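Local coordinates for protein Fe(2+) transporter FeoB (Methanocaldococcus jannaschii, PDB 2WJI) that probably uses its GTP-binding G domain, the part described here, to drive or control the transport of ferrous iron across the cell membrane, at residues E44-F52 against E153-K164. Residues are numbered along the deposited sequence; the frame is centred on the assembly and turned at random.
Sequences EFEYNGEKF and EELKKAISIAVK. Unlike the reference sequence in segment 153-164: E154 (reference Asp).
Y47 lays its ring across the helix in 153-164. One ring face sits over the backbone at K156 O and K157 N, with K156 O 3.9 Å above the plane, toward the rim. Y47 CE2 approaches S160 OG at 3.4 Å, and Y47 OH rests 3.5 Å from K157 CB. The side chain reaches this ledge because CG is anti to the backbone N (chi1 -179°). The extended K156 chain runs alongside the F45 ring, the two pointing opposite ways; F45 CE1 is 3.6 Å from K156 CG. F52 packs CD1 on I159 CG2 and CZ on S160 CB, while V163 CG2 lies at its ring edge.

K164 NZ bonds to the syn lone pair of E50 OE1 at 2.9 Å in a salt bridge. NZ also donates to S160 O in the carbonyl plane, although K164 is poorly ordered. The other oxygen, E50 OE2, hydrogen-bonds to Y4 OH of strand 3-9. One water joins E46 O to K156 NZ; another lies between Y47 OH and E153 OE2, the latter bond weak. S160 OG donates to K157 O (2.8 Å).

A type I' turn from Y47 to E50 joins the antiparallel strands, and strand 44-47 crosses the helix at -81°. The contact thus seats the edge hairpin of the G-domain sheet on its C-terminal helix. An alanine in place of Y47 would probably uncover the helix backbone at K156 and leave the E153 water without its hydroxyl partner. Aromatic and aliphatic packing probably carries the join; the waters and the salt bridge add polar links at its margins, the lysine's less certain.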
ATOM      1  N   GLU A  44      12.287  -4.740  -5.567  1.00 37.06           N
ATOM      2  CA  GLU A  44      11.757  -4.204  -6.812  1.00 35.91           C
ATOM      3  C   GLU A  44      11.019  -5.270  -7.617  1.00 35.35           C
ATOM      4  O   GLU A  44      11.215  -6.469  -7.406  1.00 35.82           O
ATOM      5  CB  GLU A  44      12.887  -3.592  -7.656  1.00 40.94           C
ATOM      6  CG  GLU A  44      13.960  -4.590  -8.075  1.00 45.42           C
ATOM      7  CD  GLU A  44      15.078  -3.972  -8.913  1.00 48.87           C
ATOM      8  OE1 GLU A  44      15.472  -4.592  -9.920  1.00 48.96           O
ATOM      9  OE2 GLU A  44      15.565  -2.875  -8.568  1.00 51.43           O
ATOM     10  N   PHE A  45      10.152  -4.818  -8.520  1.00 30.40           N
ATOM     11  CA  PHE A  45       9.594  -5.672  -9.561  1.00 33.87           C
ATOM     12  C   PHE A  45       9.593  -4.921 -10.883  1.00 35.70           C
ATOM     13  O   PHE A  45       9.737  -3.700 -10.919  1.00 35.88           O
ATOM     14  CB  PHE A  45       8.175  -6.129  -9.223  1.00 31.90           C
ATOM     15  CG  PHE A  45       7.174  -5.010  -9.141  1.00 31.02           C
ATOM     16  CD1 PHE A  45       6.426  -4.654 -10.249  1.00 30.49           C
ATOM     17  CD2 PHE A  45       6.967  -4.329  -7.948  1.00 34.57           C
ATOM     18  CE1 PHE A  45       5.498  -3.632 -10.176  1.00 30.24           C
ATOM     19  CE2 PHE A  45       6.038  -3.311  -7.870  1.00 33.50           C
ATOM     20  CZ  PHE A  45       5.305  -2.961  -8.992  1.00 31.17           C
ATOM     21  N   GLU A  46       9.429  -5.667 -11.966  1.00 35.03           N
ATOM     22  CA  GLU A  46       9.403  -5.113 -13.307  1.00 37.31           C
ATOM     23  C   GLU A  46       7.976  -5.268 -13.819  1.00 35.89           C
ATOM     24  O   GLU A  46       7.341  -6.277 -13.563  1.00 29.42           O
ATOM     25  CB  GLU A  46      10.356  -5.924 -14.181  1.00 42.38           C
ATOM     26  CG  GLU A  46      10.979  -5.184 -15.334  1.00 55.79           C
ATOM     27  CD  GLU A  46      12.305  -5.803 -15.739  1.00 63.39           C
ATOM     28  OE1 GLU A  46      13.297  -5.636 -14.989  1.00 64.51           O
ATOM     29  OE2 GLU A  46      12.348  -6.463 -16.800  1.00 66.22           O
ATOM     30  N   TYR A  47       7.455  -4.265 -14.515  1.00 36.37           N
ATOM     31  CA  TYR A  47       6.147  -4.406 -15.150  1.00 34.48           C
ATOM     32  C   TYR A  47       6.060  -3.595 -16.443  1.00 36.70           C
ATOM     33  O   TYR A  47       6.325  -2.400 -16.456  1.00 32.17           O
ATOM     34  CB  TYR A  47       5.012  -4.014 -14.198  1.00 31.29           C
ATOM     35  CG  TYR A  47       3.645  -4.173 -14.832  1.00 34.58           C
ATOM     36  CD1 TYR A  47       3.015  -5.411 -14.869  1.00 31.93           C
ATOM     37  CD2 TYR A  47       2.989  -3.088 -15.395  1.00 37.69           C
ATOM     38  CE1 TYR A  47       1.765  -5.563 -15.450  1.00 35.46           C
ATOM     39  CE2 TYR A  47       1.743  -3.229 -15.978  1.00 41.15           C
ATOM     40  CZ  TYR A  47       1.136  -4.466 -16.004  1.00 37.68           C
ATOM     41  OH  TYR A  47      -0.102  -4.606 -16.588  1.00 41.01           O
ATOM     42  N   ASN A  48       5.678  -4.258 -17.529  1.00 37.35           N
ATOM     43  CA  ASN A  48       5.605  -3.629 -18.846  1.00 35.62           C
ATOM     44  C   ASN A  48       6.810  -2.768 -19.175  1.00 37.73           C
ATOM     45  O   ASN A  48       6.670  -1.601 -19.526  1.00 42.12           O
ATOM     46  CB  ASN A  48       4.322  -2.808 -19.004  1.00 37.21           C
ATOM     47  CG  ASN A  48       4.043  -2.439 -20.449  1.00 41.65           C
ATOM     48  OD1 ASN A  48       4.646  -2.995 -21.370  1.00 44.03           O
ATOM     49  ND2 ASN A  48       3.124  -1.501 -20.656  1.00 43.52           N
ATOM     50  N   GLY A  49       7.995  -3.349 -19.044  1.00 36.03           N
ATOM     51  CA  GLY A  49       9.215  -2.686 -19.456  1.00 33.25           C
ATOM     52  C   GLY A  49       9.722  -1.610 -18.507  1.00 35.76           C
ATOM     53  O   GLY A  49      10.654  -0.898 -18.846  1.00 37.02           O
ATOM     54  N   GLU A  50       9.123  -1.484 -17.326  1.00 34.54           N
ATOM     55  CA  GLU A  50       9.600  -0.480 -16.371  1.00 33.92           C
ATOM     56  C   GLU A  50       9.915  -1.088 -15.018  1.00 31.42           C
ATOM     57  O   GLU A  50       9.380  -2.136 -14.660  1.00 29.13           O
ATOM     58  CB  GLU A  50       8.606   0.679 -16.236  1.00 33.79           C
ATOM     59  CG  GLU A  50       8.475   1.531 -17.501  1.00 32.10           C
ATOM     60  CD  GLU A  50       7.336   2.540 -17.423  1.00 36.41           C
ATOM     61  OE1 GLU A  50       6.314   2.236 -16.781  1.00 38.08           O
ATOM     62  OE2 GLU A  50       7.456   3.638 -18.014  1.00 40.93           O
ATOM     63  N   LYS A  51      10.781  -0.422 -14.260  1.00 29.52           N
ATOM     64  CA  LYS A  51      11.212  -0.958 -12.986  1.00 29.92           C
ATOM     65  C   LYS A  51      10.606  -0.164 -11.833  1.00 31.85           C
ATOM     66  O   LYS A  51      10.550   1.060 -11.875  1.00 33.40           O
ATOM     67  CB  LYS A  51      12.739  -0.981 -12.896  1.00 33.47           C
ATOM     68  CG  LYS A  51      13.256  -1.474 -11.556  1.00 40.41           C
ATOM     69  CD  LYS A  51      14.731  -1.153 -11.368  1.00 52.30           C
ATOM     70  CE  LYS A  51      15.618  -2.145 -12.110  1.00 60.77           C
ATOM     71  NZ  LYS A  51      17.018  -2.137 -11.584  1.00 63.23           N
ATOM     72  N   PHE A  52      10.134  -0.879 -10.817  1.00 30.52           N
ATOM     73  CA  PHE A  52       9.480  -0.268  -9.669  1.00 26.86           C
ATOM     74  C   PHE A  52      10.193  -0.681  -8.388  1.00 27.46           C
ATOM     75  O   PHE A  52      10.140  -1.842  -7.982  1.00 33.15           O
ATOM     76  CB  PHE A  52       7.994  -0.656  -9.642  1.00 28.22           C
ATOM     77  CG  PHE A  52       7.237  -0.213 -10.867  1.00 28.62           C
ATOM     78  CD1 PHE A  52       6.452   0.931 -10.839  1.00 31.80           C
ATOM     79  CD2 PHE A  52       7.350  -0.914 -12.062  1.00 31.56           C
ATOM     80  CE1 PHE A  52       5.763   1.349 -11.975  1.00 28.33           C
ATOM     81  CE2 PHE A  52       6.667  -0.498 -13.205  1.00 28.78           C
ATOM     82  CZ  PHE A  52       5.873   0.635 -13.158  1.00 30.65           C
ATOM     83  N   GLU A 153      -1.370  -8.864  -9.702  1.00 30.40           N
ATOM     84  CA  GLU A 153      -1.072  -8.306 -11.019  1.00 33.24           C
ATOM     85  C   GLU A 153      -1.907  -7.058 -11.253  1.00 28.90           C
ATOM     86  O   GLU A 153      -1.455  -6.127 -11.911  1.00 26.63           O
ATOM     87  CB  GLU A 153      -1.270  -9.319 -12.170  1.00 34.42           C
ATOM     88  CG  GLU A 153      -1.132  -8.653 -13.555  1.00 38.11           C
ATOM     89  CD  GLU A 153      -1.042  -9.622 -14.743  1.00 41.82           C
ATOM     90  OE1 GLU A 153      -1.714 -10.680 -14.757  1.00 41.63           O
ATOM     91  OE2 GLU A 153      -0.310  -9.288 -15.697  1.00 37.33           O
ATOM     92  N   GLU A 154      -3.126  -7.035 -10.720  1.00 24.51           N
ATOM     93  CA  GLU A 154      -3.939  -5.823 -10.808  1.00 26.92           C
ATOM     94  C   GLU A 154      -3.228  -4.677 -10.111  1.00 22.89           C
ATOM     95  O   GLU A 154      -3.195  -3.558 -10.623  1.00 27.76           O
ATOM     96  CB  GLU A 154      -5.330  -6.020 -10.204  1.00 26.51           C
ATOM     97  CG  GLU A 154      -6.284  -6.736 -11.140  1.00 44.30           C
ATOM     98  CD  GLU A 154      -5.897  -8.175 -11.307  1.00 48.20           C
ATOM     99  OE1 GLU A 154      -5.694  -8.621 -12.457  1.00 59.51           O
ATOM    100  OE2 GLU A 154      -5.781  -8.859 -10.268  1.00 39.01           O
ATOM    101  N   LEU A 155      -2.649  -4.967  -8.949  1.00 29.99           N
ATOM    102  CA  LEU A 155      -1.908  -3.960  -8.191  1.00 27.42           C
ATOM    103  C   LEU A 155      -0.712  -3.461  -8.991  1.00 27.31           C
ATOM    104  O   LEU A 155      -0.498  -2.256  -9.081  1.00 26.48           O
ATOM    105  CB  LEU A 155      -1.452  -4.498  -6.830  1.00 27.01           C
ATOM    106  CG  LEU A 155      -0.716  -3.505  -5.907  1.00 27.71           C
ATOM    107  CD1 LEU A 155      -1.506  -2.215  -5.737  1.00 27.01           C
ATOM    108  CD2 LEU A 155      -0.428  -4.138  -4.542  1.00 23.31           C
ATOM    109  N   LYS A 156       0.058  -4.374  -9.581  1.00 30.68           N
ATOM    110  CA  LYS A 156       1.193  -3.966 -10.415  1.00 33.45           C
ATOM    111  C   LYS A 156       0.736  -3.070 -11.560  1.00 28.80           C
ATOM    112  O   LYS A 156       1.425  -2.128 -11.954  1.00 28.49           O
ATOM    113  CB  LYS A 156       1.934  -5.174 -10.981  1.00 30.77           C
ATOM    114  CG  LYS A 156       2.761  -5.942  -9.964  1.00 32.15           C
ATOM    115  CD  LYS A 156       3.360  -7.177 -10.623  1.00 35.23           C
ATOM    116  CE  LYS A 156       4.376  -7.860  -9.728  1.00 40.29           C
ATOM    117  NZ  LYS A 156       4.879  -9.110 -10.368  1.00 40.82           N
ATOM    118  N   LYS A 157      -0.438  -3.365 -12.096  1.00 30.62           N
ATOM    119  CA  LYS A 157      -0.942  -2.605 -13.227  1.00 30.83           C
ATOM    120  C   LYS A 157      -1.414  -1.228 -12.790  1.00 26.80           C
ATOM    121  O   LYS A 157      -1.117  -0.227 -13.448  1.00 26.44           O
ATOM    122  CB  LYS A 157      -2.064  -3.362 -13.941  1.00 30.64           C
ATOM    123  CG  LYS A 157      -2.752  -2.573 -15.039  1.00 40.99           C
ATOM    124  CD  LYS A 157      -3.692  -3.463 -15.843  1.00 50.42           C
ATOM    125  CE  LYS A 157      -4.848  -2.666 -16.432  1.00 57.79           C
ATOM    126  NZ  LYS A 157      -4.413  -1.717 -17.492  1.00 62.52           N
ATOM    127  N   ALA A 158      -2.156  -1.182 -11.689  1.00 31.00           N
ATOM    128  CA  ALA A 158      -2.652   0.074 -11.158  1.00 27.49           C
ATOM    129  C   ALA A 158      -1.489   0.969 -10.788  1.00 26.73           C
ATOM    130  O   ALA A 158      -1.524   2.172 -11.041  1.00 34.29           O
ATOM    131  CB  ALA A 158      -3.540  -0.166  -9.951  1.00 25.21           C
ATOM    132  N   ILE A 159      -0.455   0.382 -10.191  1.00 23.20           N
ATOM    133  CA  ILE A 159       0.759   1.142  -9.866  1.00 23.24           C
ATOM    134  C   ILE A 159       1.387   1.793 -11.108  1.00 27.07           C
ATOM    135  O   ILE A 159       1.651   2.996 -11.136  1.00 27.56           O
ATOM    136  CB  ILE A 159       1.811   0.254  -9.160  1.00 20.15           C
ATOM    137  CG1 ILE A 159       1.356  -0.080  -7.745  1.00 19.06           C
ATOM    138  CG2 ILE A 159       3.169   0.936  -9.133  1.00 30.55           C
ATOM    139  CD1 ILE A 159       2.302  -1.015  -6.999  1.00 22.85           C
ATOM    140  N   SER A 160       1.619   1.005 -12.145  1.00 29.02           N
ATOM    141  CA  SER A 160       2.283   1.529 -13.340  1.00 32.74           C
ATOM    142  C   SER A 160       1.522   2.673 -14.028  1.00 26.21           C
ATOM    143  O   SER A 160       2.110   3.464 -14.748  1.00 33.87           O
ATOM    144  CB  SER A 160       2.531   0.403 -14.345  1.00 38.57           C
ATOM    145  OG  SER A 160       1.310  -0.008 -14.912  1.00 36.36           O
ATOM    146  N   ILE A 161       0.211   2.727 -13.837  1.00 32.97           N
ATOM    147  CA  ILE A 161      -0.596   3.810 -14.389  1.00 32.87           C
ATOM    148  C   ILE A 161      -0.540   5.010 -13.452  1.00 34.37           C
ATOM    149  O   ILE A 161      -0.407   6.154 -13.901  1.00 31.81           O
ATOM    150  CB  ILE A 161      -2.069   3.376 -14.575  1.00 36.45           C
ATOM    151  CG1 ILE A 161      -2.209   2.451 -15.786  1.00 37.48           C
ATOM    152  CG2 ILE A 161      -2.979   4.589 -14.731  1.00 36.59           C
ATOM    153  CD1 ILE A 161      -3.525   1.635 -15.802  1.00 37.20           C
ATOM    154  N   ALA A 162      -0.617   4.738 -12.151  1.00 30.79           N
ATOM    155  CA  ALA A 162      -0.636   5.792 -11.142  1.00 34.14           C
ATOM    156  C   ALA A 162       0.649   6.624 -11.043  1.00 37.48           C
ATOM    157  O   ALA A 162       0.595   7.780 -10.626  1.00 34.99           O
ATOM    158  CB  ALA A 162      -1.000   5.212  -9.768  1.00 37.02           C
ATOM    159  N   VAL A 163       1.800   6.052 -11.397  1.00 42.47           N
ATOM    160  CA  VAL A 163       3.056   6.801 -11.284  1.00 50.76           C
ATOM    161  C   VAL A 163       3.170   7.875 -12.359  1.00 62.02           C
ATOM    162  O   VAL A 163       3.985   8.792 -12.252  1.00 68.86           O
ATOM    163  CB  VAL A 163       4.323   5.906 -11.351  1.00 24.36           C
ATOM    164  CG1 VAL A 163       4.506   5.125 -10.072  1.00 26.36           C
ATOM    165  CG2 VAL A 163       4.296   5.001 -12.584  1.00 25.90           C
ATOM    166  N   LYS A 164       2.354   7.748 -13.398  1.00 63.74           N
ATOM    167  CA  LYS A 164       2.347   8.705 -14.491  1.00 68.02           C
ATOM    168  C   LYS A 164       1.312   9.793 -14.230  1.00 79.44           C
ATOM    169  O   LYS A 164       1.395  10.894 -14.778  1.00 80.68           O
ATOM    170  CB  LYS A 164       2.061   7.980 -15.801  1.00 64.32           C
ATOM    171  CG  LYS A 164       3.070   6.879 -16.098  1.00 63.79           C
ATOM    172  CD  LYS A 164       2.515   5.841 -17.057  1.00 65.42           C
ATOM    173  CE  LYS A 164       3.593   4.855 -17.485  1.00 65.01           C
ATOM    174  NZ  LYS A 164       4.345   4.298 -16.325  1.00 62.57           N
TER
HETATM  175  O   HOH W   1       6.854  -8.339 -12.122  1.00 39.22           O
HETATM  176  O   HOH W   2      -1.687  -7.007 -16.140  1.00 62.02           O